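Metalloregulator ScaR (Streptococcus gordonii, PDB 3HRS) regulates transcription as a homodimeric, manganese-activated repressor of the DtxR/MntR family that probably binds DNA in its metal-loaded form. Local coordinates at residues Asp6-Leu11 and Tyr58-Leu63; Tyr12-Arg17 and Lys24-Leu29; Asn170-Gly175 and Gln197-Ala202. All blocks are in the same frame, centred on the assembly; numbering follows the deposited sequence.

Contact 1 of 3, residues Asp6-Leu11 and Tyr58-Leu63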
# COMPACT_ATOMS: atom_id res chain seq x y z
N ASP A 6 11.83 -0.96 -14.08
CA ASP A 6 13.11 -1.16 -13.39
C ASP A 6 14.25 -0.99 -14.36
O ASP A 6 15.36 -0.66 -13.98
CB ASP A 6 13.20 -2.55 -12.79
CG ASP A 6 12.17 -2.79 -11.73
OD1 ASP A 6 11.71 -3.94 -11.62
OD2 ASP A 6 11.81 -1.82 -11.02
N TYR A 7 13.98 -1.24 -15.63
CA TYR A 7 15.00 -1.04 -16.63
C TYR A 7 15.19 0.45 -16.90
O TYR A 7 16.32 0.94 -16.93
CB TYR A 7 14.62 -1.77 -17.91
CG TYR A 7 15.04 -3.22 -17.96
CD1 TYR A 7 14.20 -4.23 -17.52
CD2 TYR A 7 16.28 -3.58 -18.47
CE1 TYR A 7 14.59 -5.55 -17.58
CE2 TYR A 7 16.68 -4.89 -18.53
CZ TYR A 7 15.83 -5.88 -18.08
OH TYR A 7 16.24 -7.20 -18.15
N LEU A 8 14.09 1.17 -17.08
CA LEU A 8 14.14 2.59 -17.40
C LEU A 8 14.83 3.34 -16.29
O LEU A 8 15.58 4.28 -16.56
CB LEU A 8 12.75 3.20 -17.60
CG LEU A 8 12.28 3.47 -19.03
CD1 LEU A 8 11.24 4.57 -18.99
CD2 LEU A 8 13.43 3.87 -19.96
N LYS A 9 14.57 2.95 -15.04
CA LYS A 9 15.25 3.60 -13.92
C LYS A 9 16.74 3.41 -14.15
O LYS A 9 17.49 4.39 -14.26
CB LYS A 9 14.83 3.01 -12.58
CG LYS A 9 14.85 3.99 -11.43
CD LYS A 9 16.20 4.02 -10.71
CE LYS A 9 16.25 2.98 -9.59
NZ LYS A 9 15.57 3.40 -8.32
N CYS A 10 17.16 2.15 -14.24
CA CYS A 10 18.55 1.80 -14.50
C CYS A 10 19.15 2.65 -15.64
O CYS A 10 20.00 3.50 -15.41
CB CYS A 10 18.65 0.31 -14.81
SG CYS A 10 20.23 -0.20 -15.55
N LEU A 11 18.69 2.42 -16.85
CA LEU A 11 19.14 3.18 -18.00
C LEU A 11 19.19 4.67 -17.72
O LEU A 11 20.05 5.38 -18.25
CB LEU A 11 18.17 2.94 -19.16
CG LEU A 11 18.30 1.52 -19.64
CD1 LEU A 11 17.03 1.10 -20.34
CD2 LEU A 11 19.49 1.46 -20.57
N TYR A 58 21.59 4.66 -25.84
CA TYR A 58 20.18 5.00 -25.91
C TYR A 58 19.94 6.39 -25.36
O TYR A 58 20.65 6.83 -24.46
CB TYR A 58 19.33 4.01 -25.14
CG TYR A 58 19.58 2.57 -25.48
CD1 TYR A 58 20.47 1.81 -24.76
CD2 TYR A 58 18.88 1.96 -26.51
CE1 TYR A 58 20.69 0.48 -25.06
CE2 TYR A 58 19.09 0.63 -26.81
CZ TYR A 58 19.99 -0.10 -26.08
OH TYR A 58 20.20 -1.43 -26.38
N LEU A 59 18.95 7.08 -25.91
CA LEU A 59 18.47 8.34 -25.38
C LEU A 59 17.03 8.13 -25.01
O LEU A 59 16.31 7.40 -25.69
CB LEU A 59 18.54 9.46 -26.42
CG LEU A 59 19.78 10.32 -26.68
CD1 LEU A 59 21.04 9.54 -26.49
CD2 LEU A 59 19.73 10.94 -28.11
N LEU A 60 16.57 8.78 -23.95
CA LEU A 60 15.17 8.66 -23.59
C LEU A 60 14.32 9.70 -24.31
O LEU A 60 14.74 10.85 -24.56
CB LEU A 60 14.96 8.76 -22.08
CG LEU A 60 15.26 7.44 -21.38
CD1 LEU A 60 16.74 7.17 -21.46
CD2 LEU A 60 14.81 7.47 -19.94
N THR A 61 13.11 9.27 -24.65
CA THR A 61 12.16 10.11 -25.31
C THR A 61 11.41 10.89 -24.25
O THR A 61 11.51 10.55 -23.08
CB THR A 61 11.16 9.26 -26.10
OG1 THR A 61 10.30 8.58 -25.18
CG2 THR A 61 11.90 8.23 -26.93
N ASP A 62 10.66 11.92 -24.65
CA ASP A 62 9.81 12.57 -23.68
C ASP A 62 8.90 11.55 -22.97
O ASP A 62 8.79 11.55 -21.74
CB ASP A 62 9.01 13.73 -24.28
CG ASP A 62 8.19 14.48 -23.23
OD1 ASP A 62 7.09 13.97 -22.86
OD2 ASP A 62 8.65 15.55 -22.76
N LEU A 63 8.28 10.64 -23.71
CA LEU A 63 7.46 9.64 -23.01
C LEU A 63 8.29 8.87 -21.98
O LEU A 63 7.82 8.62 -20.86
CB LEU A 63 6.79 8.68 -23.99
CG LEU A 63 5.67 7.81 -23.45
CD1 LEU A 63 4.35 8.55 -23.58
CD2 LEU A 63 5.61 6.51 -24.21
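Just past Leu60, which packs on Leu8, the hydroxyl Thr61 OG1 is held by a carbonyl earlier in the chain and an amide later in it: Glu48 O and Gly64 N, with a weak bond to Leu49 O. Thr61 is the N-cap of helix 62-84: it caps Gly64 N in the first turn and also joins that end to the residues leading into strand 50-53. The contact itself is apolar. Leu60 points its side chain at helix 4-13, and its CD2 lies 3.9 Å from Leu8 CD2. Its CG stands anti to the carbonyl carbon, beside the backbone N (chi1 -81°). The two leucine side chains pass each other in opposite directions. Leu8 sets off along the flank of its helix, and its CD2 methyl makes the approach. This is the winged helix-turn-helix of the DtxR family: strands 50-53 and 57-60 form the two-stranded wing, and helix 4-13 packs against the second of them, strand 57-60. One helical turn on from Leu8, Leu11 also points at the strand. Its CD2 meets the ring of Tyr58 obliquely, 4.3 Å from Tyr58 CD1, in a looser touch. Leu60 and Tyr58 lie two apart on the strand and so both face the helix, matching the three-residue step from Leu8 to Leu11. The Tyr58 ring also touches Met41 of helix 34-46, and its hydroxyl makes a weak bond to Asn23 OD1. At the other end, Leu8 rests on Leu67 and Leu60 on Leu65 and Val68, all on helix 62-84.

Contact 2 of 3, residues Tyr12-Arg17 and Lys24-Leu29; sequences YELGTR and KEIAQL
Leu14 carries this contact, reaching out of the turn at the end of helix 4-13 to one face of helix 23-30. Its CG stands anti to the backbone N (chi1 -161°), which carries CG out toward that helix, with CD2 leading and CD1 beside it. The main partner is Leu29: its CD2 sits 3.5 Å from Leu14 CD2 and 3.9 Å from Leu14 CD1, so a single methyl meets the fork of the other leucine, the two side chains crossing at a slant. Glu25 lies one turn earlier on the same face, as the backbone bond from Leu29 N to Glu25 O reflects. Extended beyond CG, it brings its carboxylate alongside Leu14 CD1, with OE2 4.1 Å away; this is van der Waals contact with a charged group near the surface. Ile26 adds a marginal touch, CG1 to Leu14 CD2.

What presents Leu14 is a type I turn from Glu13 to Thr16. Glu13 O accepts from Thr16 N and from Thr16 OG1, the latter at 2.6 Å. That hydroxyl sits bent off the C=O direction and somewhat out of the carbonyl plane. The guanidinium of Arg17 also lays one face over Glu13 O, off toward its rim. Arg17 NH1 is 6.9 Å from Glu25 OE1, so at most a long-range attraction would link them.

Helix 23-30 is the first helix of the helix-turn-helix. While Leu29 also touches Cys10 of helix 4-13, Ile26 packs on Val37 and Met41 of helix 34-46, and Tyr12 leans on Val68 of helix 62-84.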
# COMPACT_ATOMS: atom_id res chain seq x y z
N TYR A 12 18.24 5.14 -16.93
CA TYR A 12 18.13 6.56 -16.69
C TYR A 12 19.34 7.02 -15.92
O TYR A 12 20.03 7.94 -16.34
CB TYR A 12 16.87 6.87 -15.90
CG TYR A 12 16.81 8.31 -15.46
CD1 TYR A 12 17.04 8.67 -14.12
CD2 TYR A 12 16.56 9.31 -16.38
CE1 TYR A 12 16.99 9.99 -13.72
CE2 TYR A 12 16.51 10.64 -16.00
CZ TYR A 12 16.73 10.97 -14.67
OH TYR A 12 16.68 12.30 -14.32
N GLU A 13 19.59 6.38 -14.78
CA GLU A 13 20.76 6.69 -13.97
C GLU A 13 22.05 6.27 -14.68
O GLU A 13 23.10 6.86 -14.44
CB GLU A 13 20.67 6.08 -12.56
CG GLU A 13 20.21 4.64 -12.47
CD GLU A 13 19.67 4.29 -11.08
OE1 GLU A 13 19.37 5.23 -10.31
OE2 GLU A 13 19.55 3.08 -10.76
N LEU A 14 21.95 5.28 -15.55
CA LEU A 14 23.12 4.79 -16.27
C LEU A 14 23.61 5.81 -17.27
O LEU A 14 24.64 5.62 -17.92
CB LEU A 14 22.80 3.48 -16.99
CG LEU A 14 24.00 2.63 -17.38
CD1 LEU A 14 25.09 2.83 -16.38
CD2 LEU A 14 23.62 1.17 -17.46
N GLY A 15 22.88 6.92 -17.39
CA GLY A 15 23.23 7.96 -18.33
C GLY A 15 23.43 9.31 -17.68
O GLY A 15 23.63 10.31 -18.38
N THR A 16 23.36 9.36 -16.35
CA THR A 16 23.78 10.55 -15.63
C THR A 16 25.29 10.52 -15.59
O THR A 16 25.94 11.52 -15.28
CB THR A 16 23.23 10.61 -14.19
OG1 THR A 16 23.32 9.30 -13.60
CG2 THR A 16 21.78 11.08 -14.18
N ARG A 17 25.84 9.35 -15.91
CA ARG A 17 27.27 9.19 -16.14
C ARG A 17 27.51 9.09 -17.66
O ARG A 17 27.89 8.03 -18.17
CB ARG A 17 27.79 7.95 -15.41
CG ARG A 17 27.45 7.94 -13.91
CD ARG A 17 26.93 6.59 -13.42
NE ARG A 17 25.90 6.74 -12.39
CZ ARG A 17 25.23 5.74 -11.82
NH1 ARG A 17 25.47 4.48 -12.17
NH2 ARG A 17 24.31 6.00 -10.90
N LYS A 24 26.01 -5.19 -22.02
CA LYS A 24 26.82 -5.83 -21.00
C LYS A 24 26.53 -5.12 -19.67
O LYS A 24 26.21 -5.76 -18.67
CB LYS A 24 28.33 -5.76 -21.36
CG LYS A 24 29.26 -6.80 -20.65
CD LYS A 24 30.69 -6.87 -21.26
CE LYS A 24 31.55 -7.99 -20.61
NZ LYS A 24 32.91 -8.21 -21.21
N GLU A 25 26.61 -3.79 -19.70
CA GLU A 25 26.39 -2.97 -18.51
C GLU A 25 24.96 -3.10 -18.01
O GLU A 25 24.73 -3.23 -16.81
CB GLU A 25 26.74 -1.51 -18.78
CG GLU A 25 28.04 -1.07 -18.14
CD GLU A 25 28.17 0.44 -18.08
OE1 GLU A 25 28.76 0.96 -17.09
OE2 GLU A 25 27.68 1.10 -19.02
N ILE A 26 24.01 -3.05 -18.93
CA ILE A 26 22.62 -3.27 -18.58
C ILE A 26 22.45 -4.66 -17.98
O ILE A 26 21.74 -4.84 -17.00
CB ILE A 26 21.69 -3.10 -19.79
CG1 ILE A 26 21.62 -1.62 -20.19
CG2 ILE A 26 20.30 -3.63 -19.47
CD1 ILE A 26 21.02 -1.38 -21.55
N ALA A 27 23.10 -5.65 -18.57
CA ALA A 27 23.01 -7.00 -18.05
C ALA A 27 23.64 -7.05 -16.66
O ALA A 27 23.16 -7.76 -15.78
CB ALA A 27 23.71 -7.97 -18.98
N GLN A 28 24.71 -6.28 -16.48
CA GLN A 28 25.42 -6.22 -15.22
C GLN A 28 24.57 -5.60 -14.12
O GLN A 28 24.38 -6.18 -13.05
CB GLN A 28 26.70 -5.42 -15.37
CG GLN A 28 27.91 -6.24 -15.79
CD GLN A 28 29.17 -5.41 -15.84
OE1 GLN A 28 29.12 -4.17 -15.79
NE2 GLN A 28 30.31 -6.07 -15.94
N LEU A 29 24.07 -4.39 -14.38
CA LEU A 29 23.33 -3.65 -13.37
C LEU A 29 22.05 -4.37 -12.99
O LEU A 29 21.63 -4.33 -11.83
CB LEU A 29 23.00 -2.23 -13.87
CG LEU A 29 24.01 -1.10 -13.68
CD1 LEU A 29 25.30 -1.36 -14.46
CD2 LEU A 29 23.38 0.24 -14.09

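Contact 3 of 3, residues Asn170-Gly175 and Gln197-Ala202; sequences NGLQVG and QEIQLA
Ile199 lays its CD1 methyl against the side chain of Asn170, 3.4 Å from Asn170 CB and 3.5 Å from Asn170 CG, so the aliphatic root of the asparagine does much of the touching. In Ile199, CG1 anti to the backbone N and CD1 extended beyond it (chi2 174°) carry the methyl out to the loop. The same methyl also meets Leu172 CD1 at 4.4 Å, and is thus shared between two loop residues. Leu172 CD1 in turn reaches Leu201 CD2 at 4.2 Å; Leu201, two residues on from Ile199, brings only its tip to the loop.

Helix 161-168 ends in a Schellman motif with Gly171, at positive phi, as C-prime residue: Leu172 N bonds to Leu167 O and Gly171 N to Glu168 O. The chain leaves it with Leu172 directed at the strand.

The contact belongs to the SH3-like FeoA domain. Strand 197-201 is outermost in the antiparallel sheet of this chain and pairs with strand 189-194, where Leu192 touches both Ile199 and Leu201. Leu172 is bedded on Leu154 of strand 150-157 and on Leu167 of helix 161-168.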
# COMPACT_ATOMS: atom_id res chain seq x y z
N ASN A 170 28.86 4.97 9.58
CA ASN A 170 29.94 5.95 9.70
C ASN A 170 29.35 7.32 10.03
O ASN A 170 29.98 8.36 9.82
CB ASN A 170 30.77 6.04 8.41
CG ASN A 170 31.75 4.88 8.26
OD1 ASN A 170 31.79 4.21 7.22
ND2 ASN A 170 32.56 4.64 9.30
N GLY A 171 28.11 7.30 10.53
CA GLY A 171 27.42 8.50 10.96
C GLY A 171 27.36 9.61 9.92
O GLY A 171 27.54 10.79 10.23
N LEU A 172 27.14 9.22 8.67
CA LEU A 172 26.95 10.17 7.60
C LEU A 172 25.48 10.21 7.29
O LEU A 172 24.86 9.17 7.07
CB LEU A 172 27.75 9.77 6.37
CG LEU A 172 29.16 10.33 6.43
CD1 LEU A 172 30.07 9.57 5.51
CD2 LEU A 172 29.14 11.82 6.08
N GLN A 173 24.91 11.40 7.31
CA GLN A 173 23.46 11.54 7.31
C GLN A 173 23.06 12.79 6.55
O GLN A 173 23.71 13.83 6.65
CB GLN A 173 22.92 11.58 8.74
CG GLN A 173 21.40 11.64 8.87
CD GLN A 173 20.93 11.89 10.31
OE1 GLN A 173 21.63 11.58 11.27
NE2 GLN A 173 19.73 12.46 10.45
N VAL A 174 21.99 12.68 5.79
CA VAL A 174 21.55 13.82 5.04
C VAL A 174 21.25 14.93 6.03
O VAL A 174 20.39 14.77 6.89
CB VAL A 174 20.27 13.52 4.26
CG1 VAL A 174 20.11 14.51 3.13
CG2 VAL A 174 20.31 12.09 3.73
N GLY A 175 21.96 16.04 5.90
CA GLY A 175 21.73 17.18 6.77
C GLY A 175 22.97 17.59 7.54
O GLY A 175 23.23 18.79 7.68
N GLN A 197 35.56 13.96 13.55
CA GLN A 197 36.27 12.70 13.36
C GLN A 197 36.63 12.50 11.88
O GLN A 197 35.80 12.76 11.00
CB GLN A 197 35.41 11.54 13.86
CG GLN A 197 36.19 10.39 14.46
CD GLN A 197 35.31 9.50 15.32
OE1 GLN A 197 34.18 9.18 14.95
NE2 GLN A 197 35.83 9.09 16.48
N GLU A 198 37.85 12.05 11.63
CA GLU A 198 38.34 11.87 10.26
C GLU A 198 37.81 10.57 9.68
O GLU A 198 37.55 9.61 10.41
CB GLU A 198 39.86 11.91 10.22
CG GLU A 198 40.45 12.18 8.84
CD GLU A 198 41.92 12.59 8.90
OE1 GLU A 198 42.42 13.16 7.91
OE2 GLU A 198 42.57 12.34 9.94
N ILE A 199 37.66 10.54 8.36
CA ILE A 199 37.08 9.39 7.70
C ILE A 199 37.49 9.40 6.22
O ILE A 199 37.59 10.47 5.61
CB ILE A 199 35.55 9.41 7.85
CG1 ILE A 199 34.96 8.04 7.56
CG2 ILE A 199 34.94 10.48 6.96
CD1 ILE A 199 33.47 7.95 7.84
N GLN A 200 37.75 8.22 5.66
CA GLN A 200 38.24 8.14 4.28
C GLN A 200 37.29 7.38 3.35
O GLN A 200 37.01 6.20 3.57
CB GLN A 200 39.61 7.46 4.27
CG GLN A 200 40.41 7.62 5.55
CD GLN A 200 41.09 8.97 5.65
OE1 GLN A 200 41.46 9.57 4.64
NE2 GLN A 200 41.26 9.46 6.88
N LEU A 201 36.79 8.04 2.31
CA LEU A 201 35.92 7.36 1.35
C LEU A 201 36.66 7.06 0.05
O LEU A 201 37.50 7.84 -0.40
CB LEU A 201 34.68 8.18 1.00
CG LEU A 201 33.91 9.05 1.99
CD1 LEU A 201 32.80 9.77 1.21
CD2 LEU A 201 33.34 8.25 3.16
N ALA A 202 36.32 5.93 -0.55
CA ALA A 202 36.83 5.59 -1.86
C ALA A 202 36.05 6.33 -2.94
O ALA A 202 35.01 6.92 -2.68
CB ALA A 202 36.75 4.09 -2.08

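In the fold
From the N terminus, helix 4-13 takes part in the first two contacts. Contact 2 closes the short loop between this helix and helix 23-30; it is nested inside the larger loop that contact 1 closes when the chain returns along the wing and enters helix 62-84. The two touch: Leu11 CD2 and, from the wing, Tyr58 CE1 lie 3.4 and 4.0 Å from Ile26 CD1, so helix 4-13, helix 23-30 and the wing meet there. Contact 3 follows in series, closing a loop within the FeoA domain from the end of helix 161-168 to strand 197-201. It lies apart from the others, its centre about 32 Å from that of contact 1 and 26 Å from that of contact 2.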